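Local coordinates for Baccell_00875 (Bacteroides cellulosilyticus DSM 14838, PDB 5NO8), which probably acts as a polysaccharide lyase that removes the L-rhamnose caps attached to glucuronic acid on complex arabinogalactan proteins, at residues Tyr585-Gly597 with Leu605-Ile617. Residues are numbered along the deposited sequence; the frame is centred on the assembly and turned at random.
Sequences YHLNEVAIRHWDG and LFGDTFPHYWSTI
R593, D596, H612 and W614 join two loops packed together beside a bound glycerol, where the helical domain meets the β-sheet carrying strand 163-168. W614 CB lies 3.7 Å above one face of the R593 guanidinium, over its centre, and W595 CZ2 from its own loop lies over the opposite face, offset toward the rim; the W614 ring itself stands nearly upright to it (85°). A bend at chi3 (52°) brings R593 NH2 within 2.9 Å of D596 OD2, a salt bridge on the carboxylate's syn lone pair, while NH1 pairs with E541. The carboxylate in turn stacks on the H612 ring, the planes 13° apart, with OD2 over the ring centre; this is face contact, not a hydrogen bond. With an alanine in place of R593, D596 and E541 would probably lose their shared cationic mate and a gap would open between W595 and W614. Two backbone hydrogen bonds tie the loops, T609 N to R593 O (2.9 Å) and G607 N to H594 O. Water 2 bridges A591 O, T609 O and H612 N. Farther along, L587 CD2 sits over the F610 ring face, 3.6 Å from its centroid, a CH-pi contact, and I592 CG1 meets F610 CZ at 3.9 Å. D596, W595 and R593 all hydrogen-bond the glycerol, which, though probably from the crystallisation liquor, may mark a ligand pocket at the interface of a helical domain and a β-sheet domain.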
loop_
_atom_site.group_PDB
_atom_site.type_symbol
_atom_site.label_atom_id
_atom_site.label_comp_id
_atom_site.label_asym_id
_atom_site.label_seq_id
_atom_site.Cartn_x
_atom_site.Cartn_y
_atom_site.Cartn_z
ATOM N N TYR A 585 1.204 8.695 7.489
ATOM C CA TYR A 585 2.358 7.814 7.360
ATOM C C TYR A 585 1.969 6.435 6.799
ATOM O O TYR A 585 2.775 5.783 6.181
ATOM C CB TYR A 585 3.144 7.689 8.660
ATOM C CG TYR A 585 2.388 7.050 9.802
ATOM C CD1 TYR A 585 1.613 7.819 10.657
ATOM C CD2 TYR A 585 2.402 5.664 9.990
ATOM C CE1 TYR A 585 0.882 7.238 11.696
ATOM C CE2 TYR A 585 1.718 5.077 11.037
ATOM C CZ TYR A 585 0.978 5.877 11.900
ATOM O OH TYR A 585 0.284 5.291 12.927
ATOM N N HIS A 586 0.721 6.016 6.968
ATOM C CA HIS A 586 0.278 4.749 6.404
ATOM C C HIS A 586 0.208 4.766 4.880
ATOM O O HIS A 586 0.304 3.695 4.248
ATOM C CB HIS A 586 -1.115 4.389 6.938
ATOM C CG HIS A 586 -1.118 3.947 8.361
ATOM N ND1 HIS A 586 -1.563 4.751 9.388
ATOM C CD2 HIS A 586 -0.731 2.791 8.930
ATOM C CE1 HIS A 586 -1.462 4.096 10.534
ATOM N NE2 HIS A 586 -0.956 2.905 10.285
ATOM N N LEU A 587 -0.041 5.943 4.315
ATOM C CA LEU A 587 -0.430 6.100 2.909
ATOM C C LEU A 587 0.491 6.921 2.050
ATOM O O LEU A 587 0.469 6.755 0.831
ATOM C CB LEU A 587 -1.817 6.756 2.804
ATOM C CG LEU A 587 -2.940 6.154 3.621
ATOM C CD1 LEU A 587 -4.208 6.993 3.499
ATOM C CD2 LEU A 587 -3.180 4.728 3.204
ATOM N N ASN A 588 1.289 7.813 2.635
ATOM C CA ASN A 588 1.955 8.846 1.850
ATOM C C ASN A 588 3.111 8.236 1.051
ATOM O O ASN A 588 4.092 7.779 1.612
ATOM C CB ASN A 588 2.453 9.992 2.731
ATOM C CG ASN A 588 2.808 11.207 1.921
ATOM O OD1 ASN A 588 1.945 12.046 1.567
ATOM N ND2 ASN A 588 4.054 11.322 1.609
ATOM N N GLU A 589 2.947 8.194 -0.262
ATOM C CA GLU A 589 3.874 7.495 -1.150
ATOM C C GLU A 589 4.009 6.001 -0.834
ATOM O O GLU A 589 5.053 5.410 -1.026
ATOM C CB GLU A 589 5.229 8.197 -1.202
ATOM C CG GLU A 589 5.159 9.644 -1.641
ATOM C CD GLU A 589 6.484 10.107 -2.250
ATOM O OE1 GLU A 589 7.315 10.611 -1.461
ATOM O OE2 GLU A 589 6.683 9.939 -3.493
ATOM N N VAL A 590 2.926 5.388 -0.378
ATOM C CA VAL A 590 2.892 3.978 -0.051
ATOM C C VAL A 590 1.990 3.262 -1.048
ATOM O O VAL A 590 0.777 3.470 -1.098
ATOM C CB VAL A 590 2.358 3.761 1.375
ATOM C CG1 VAL A 590 2.243 2.284 1.710
ATOM C CG2 VAL A 590 3.258 4.472 2.409
ATOM N N ALA A 591 2.570 2.332 -1.787
ATOM C CA ALA A 591 1.824 1.647 -2.820
ATOM C C ALA A 591 0.601 0.883 -2.314
ATOM O O ALA A 591 0.649 0.180 -1.286
ATOM C CB ALA A 591 2.742 0.693 -3.541
ATOM N N ILE A 592 -0.463 0.944 -3.113
ATOM C CA ILE A 592 -1.616 0.123 -2.884
ATOM C C ILE A 592 -1.207 -1.340 -2.978
ATOM O O ILE A 592 -0.664 -1.778 -3.987
ATOM C CB ILE A 592 -2.726 0.374 -3.913
ATOM C CG1 ILE A 592 -3.277 1.804 -3.797
ATOM C CG2 ILE A 592 -3.854 -0.656 -3.724
ATOM C CD1 ILE A 592 -4.071 2.228 -5.015
ATOM N N ARG A 593 -1.431 -2.052 -1.887
ATOM C CA ARG A 593 -1.276 -3.499 -1.778
ATOM C C ARG A 593 -2.398 -3.951 -0.852
ATOM O O ARG A 593 -2.794 -3.221 0.063
ATOM C CB ARG A 593 0.098 -3.874 -1.217
ATOM C CG ARG A 593 1.262 -3.285 -2.007
ATOM C CD ARG A 593 2.657 -3.701 -1.507
ATOM N NE ARG A 593 2.755 -5.148 -1.401
ATOM C CZ ARG A 593 2.961 -5.983 -2.428
ATOM N NH1 ARG A 593 3.189 -5.526 -3.649
ATOM N NH2 ARG A 593 2.944 -7.280 -2.222
ATOM N N HIS A 594 -2.963 -5.117 -1.098
ATOM C CA HIS A 594 -4.213 -5.492 -0.419
ATOM C C HIS A 594 -4.474 -6.992 -0.268
ATOM O O HIS A 594 -5.615 -7.423 -0.098
ATOM C CB HIS A 594 -5.405 -4.778 -1.063
ATOM C CG HIS A 594 -5.591 -5.074 -2.524
ATOM N ND1 HIS A 594 -5.922 -6.332 -3.003
ATOM C CD2 HIS A 594 -5.491 -4.273 -3.603
ATOM C CE1 HIS A 594 -6.020 -6.276 -4.318
ATOM N NE2 HIS A 594 -5.796 -5.035 -4.707
ATOM N N TRP A 595 -3.413 -7.786 -0.217
ATOM C CA TRP A 595 -3.556 -9.248 -0.063
ATOM C C TRP A 595 -2.610 -9.939 0.925
ATOM O O TRP A 595 -2.861 -11.083 1.312
ATOM C CB TRP A 595 -3.423 -9.898 -1.454
ATOM C CG TRP A 595 -2.164 -9.534 -2.103
ATOM C CD1 TRP A 595 -0.960 -10.166 -1.985
ATOM C CD2 TRP A 595 -1.952 -8.415 -2.948
ATOM N NE1 TRP A 595 -0.013 -9.500 -2.718
ATOM C CE2 TRP A 595 -0.594 -8.405 -3.298
ATOM C CE3 TRP A 595 -2.780 -7.412 -3.438
ATOM C CZ2 TRP A 595 -0.055 -7.437 -4.125
ATOM C CZ3 TRP A 595 -2.244 -6.446 -4.241
ATOM C CH2 TRP A 595 -0.889 -6.457 -4.572
ATOM N N ASP A 596 -1.549 -9.274 1.375
ATOM C CA ASP A 596 -0.525 -9.984 2.143
ATOM C C ASP A 596 -0.948 -10.361 3.547
ATOM O O ASP A 596 -0.381 -11.290 4.117
ATOM C CB ASP A 596 0.792 -9.198 2.150
ATOM C CG ASP A 596 1.446 -9.187 0.796
ATOM O OD1 ASP A 596 1.862 -10.293 0.380
ATOM O OD2 ASP A 596 1.505 -8.115 0.132
ATOM N N GLY A 597 -1.929 -9.655 4.114
ATOM C CA GLY A 597 -2.505 -10.060 5.386
ATOM C C GLY A 597 -3.085 -11.459 5.368
ATOM O O GLY A 597 -3.074 -12.154 6.387
ATOM N N LEU A 605 -6.433 -11.949 6.878
ATOM C CA LEU A 605 -7.395 -11.006 6.283
ATOM C C LEU A 605 -6.900 -10.452 4.956
ATOM O O LEU A 605 -5.898 -9.723 4.922
ATOM C CB LEU A 605 -7.643 -9.827 7.222
ATOM C CG LEU A 605 -8.871 -9.776 8.106
ATOM C CD1 LEU A 605 -8.911 -8.427 8.819
ATOM C CD2 LEU A 605 -10.136 -9.949 7.284
ATOM N N PHE A 606 -7.606 -10.751 3.867
ATOM C CA PHE A 606 -7.472 -9.970 2.655
ATOM C C PHE A 606 -7.886 -8.537 2.981
ATOM O O PHE A 606 -8.627 -8.299 3.927
ATOM C CB PHE A 606 -8.378 -10.486 1.533
ATOM C CG PHE A 606 -7.860 -11.706 0.840
ATOM C CD1 PHE A 606 -6.820 -11.604 -0.053
ATOM C CD2 PHE A 606 -8.426 -12.962 1.085
ATOM C CE1 PHE A 606 -6.328 -12.727 -0.712
ATOM C CE2 PHE A 606 -7.954 -14.086 0.425
ATOM C CZ PHE A 606 -6.895 -13.969 -0.471
ATOM N N GLY A 607 -7.403 -7.608 2.188
ATOM C CA GLY A 607 -7.760 -6.205 2.301
ATOM C C GLY A 607 -6.550 -5.301 2.372
ATOM O O GLY A 607 -5.409 -5.765 2.572
ATOM N N ASP A 608 -6.795 -4.002 2.241
ATOM C CA ASP A 608 -5.721 -3.002 2.090
ATOM C C ASP A 608 -4.730 -3.068 3.241
ATOM O O ASP A 608 -5.132 -2.982 4.393
ATOM C CB ASP A 608 -6.262 -1.580 2.063
ATOM C CG ASP A 608 -7.176 -1.295 0.871
ATOM O OD1 ASP A 608 -7.329 -2.163 0.003
ATOM O OD2 ASP A 608 -7.735 -0.192 0.844
ATOM N N THR A 609 -3.453 -3.234 2.908
ATOM C CA THR A 609 -2.367 -3.272 3.871
ATOM C C THR A 609 -1.591 -1.997 3.583
ATOM O O THR A 609 -1.024 -1.827 2.486
ATOM C CB THR A 609 -1.446 -4.486 3.608
ATOM O OG1 THR A 609 -1.063 -4.459 2.221
ATOM C CG2 THR A 609 -2.155 -5.732 3.867
ATOM N N PHE A 610 -1.619 -1.062 4.526
ATOM C CA PHE A 610 -0.963 0.213 4.363
ATOM C C PHE A 610 -0.232 0.571 5.654
ATOM O O PHE A 610 -0.883 0.983 6.606
ATOM C CB PHE A 610 -1.982 1.301 4.100
ATOM C CG PHE A 610 -2.482 1.392 2.695
ATOM C CD1 PHE A 610 -1.641 1.764 1.652
ATOM C CD2 PHE A 610 -3.848 1.284 2.431
ATOM C CE1 PHE A 610 -2.133 1.964 0.372
ATOM C CE2 PHE A 610 -4.337 1.446 1.150
ATOM C CZ PHE A 610 -3.489 1.788 0.118
ATOM N N PRO A 611 1.090 0.432 5.728
ATOM C CA PRO A 611 1.954 -0.050 4.675
ATOM C C PRO A 611 2.100 -1.541 4.706
ATOM O O PRO A 611 1.837 -2.197 5.733
ATOM C CB PRO A 611 3.280 0.649 4.986
ATOM C CG PRO A 611 3.290 0.763 6.464
ATOM C CD PRO A 611 1.859 0.842 6.918
ATOM N N HIS A 612 2.402 -2.085 3.527
ATOM C CA HIS A 612 2.998 -3.366 3.429
ATOM C C HIS A 612 4.429 -3.124 2.988
ATOM O O HIS A 612 4.691 -2.325 2.127
ATOM C CB HIS A 612 2.296 -4.236 2.415
ATOM C CG HIS A 612 2.886 -5.594 2.324
ATOM N ND1 HIS A 612 3.791 -5.940 1.350
ATOM C CD2 HIS A 612 2.785 -6.664 3.147
ATOM C CE1 HIS A 612 4.168 -7.192 1.542
ATOM N NE2 HIS A 612 3.565 -7.651 2.621
ATOM N N TYR A 613 5.340 -3.899 3.537
ATOM C CA TYR A 613 6.780 -3.662 3.349
ATOM C C TYR A 613 7.274 -3.667 1.899
ATOM O O TYR A 613 8.259 -2.999 1.595
ATOM C CB TYR A 613 7.585 -4.647 4.178
ATOM C CG TYR A 613 7.599 -6.032 3.621
ATOM C CD1 TYR A 613 8.581 -6.405 2.719
ATOM C CD2 TYR A 613 6.675 -6.975 4.007
ATOM C CE1 TYR A 613 8.648 -7.673 2.221
ATOM C CE2 TYR A 613 6.727 -8.262 3.494
ATOM C CZ TYR A 613 7.710 -8.586 2.576
ATOM O OH TYR A 613 7.832 -9.852 2.048
ATOM N N TRP A 614 6.619 -4.397 0.975
ATOM C CA TRP A 614 7.084 -4.290 -0.422
ATOM C C TRP A 614 6.853 -2.914 -1.048
ATOM O O TRP A 614 7.456 -2.589 -2.074
ATOM C CB TRP A 614 6.549 -5.382 -1.328
ATOM C CG TRP A 614 7.104 -6.752 -1.161
ATOM C CD1 TRP A 614 6.378 -7.877 -1.174
ATOM C CD2 TRP A 614 8.484 -7.178 -1.022
ATOM N NE1 TRP A 614 7.174 -8.974 -1.035
ATOM C CE2 TRP A 614 8.474 -8.572 -0.940
ATOM C CE3 TRP A 614 9.712 -6.511 -0.912
ATOM C CZ2 TRP A 614 9.648 -9.330 -0.763
ATOM C CZ3 TRP A 614 10.864 -7.257 -0.733
ATOM C CH2 TRP A 614 10.828 -8.635 -0.678
ATOM N N SER A 615 6.049 -2.051 -0.419
ATOM C CA SER A 615 6.005 -0.652 -0.821
ATOM C C SER A 615 7.402 -0.016 -0.847
ATOM O O SER A 615 7.619 0.943 -1.559
ATOM C CB SER A 615 5.108 0.201 0.093
ATOM O OG SER A 615 5.605 0.277 1.447
ATOM N N THR A 616 8.331 -0.543 -0.054
ATOM C CA THR A 616 9.695 0.012 -0.032
ATOM C C THR A 616 10.479 -0.271 -1.297
ATOM O O THR A 616 11.455 0.399 -1.544
ATOM C CB THR A 616 10.508 -0.442 1.197
ATOM O OG1 THR A 616 10.712 -1.848 1.201
ATOM C CG2 THR A 616 9.788 -0.038 2.501
ATOM N N ILE A 617 10.033 -1.211 -2.135
ATOM C CA ILE A 617 10.727 -1.413 -3.406
ATOM C C ILE A 617 10.631 -0.138 -4.234
ATOM O O ILE A 617 11.574 0.236 -4.920
ATOM C CB ILE A 617 10.137 -2.580 -4.240
ATOM C CG1 ILE A 617 10.116 -3.889 -3.471
ATOM C CG2 ILE A 617 10.989 -2.778 -5.499
ATOM C CD1 ILE A 617 9.200 -4.908 -4.107
HETATM O O HOH W 1 5.505 2.815 -2.172
HETATM O O HOH W 2 1.359 -0.995 1.089
HETATM O O HOH W 3 -0.719 -6.704 0.594
HETATM O O HOH W 4 4.584 -10.463 1.564
HETATM O O HOH W 5 -4.285 -8.362 3.031
#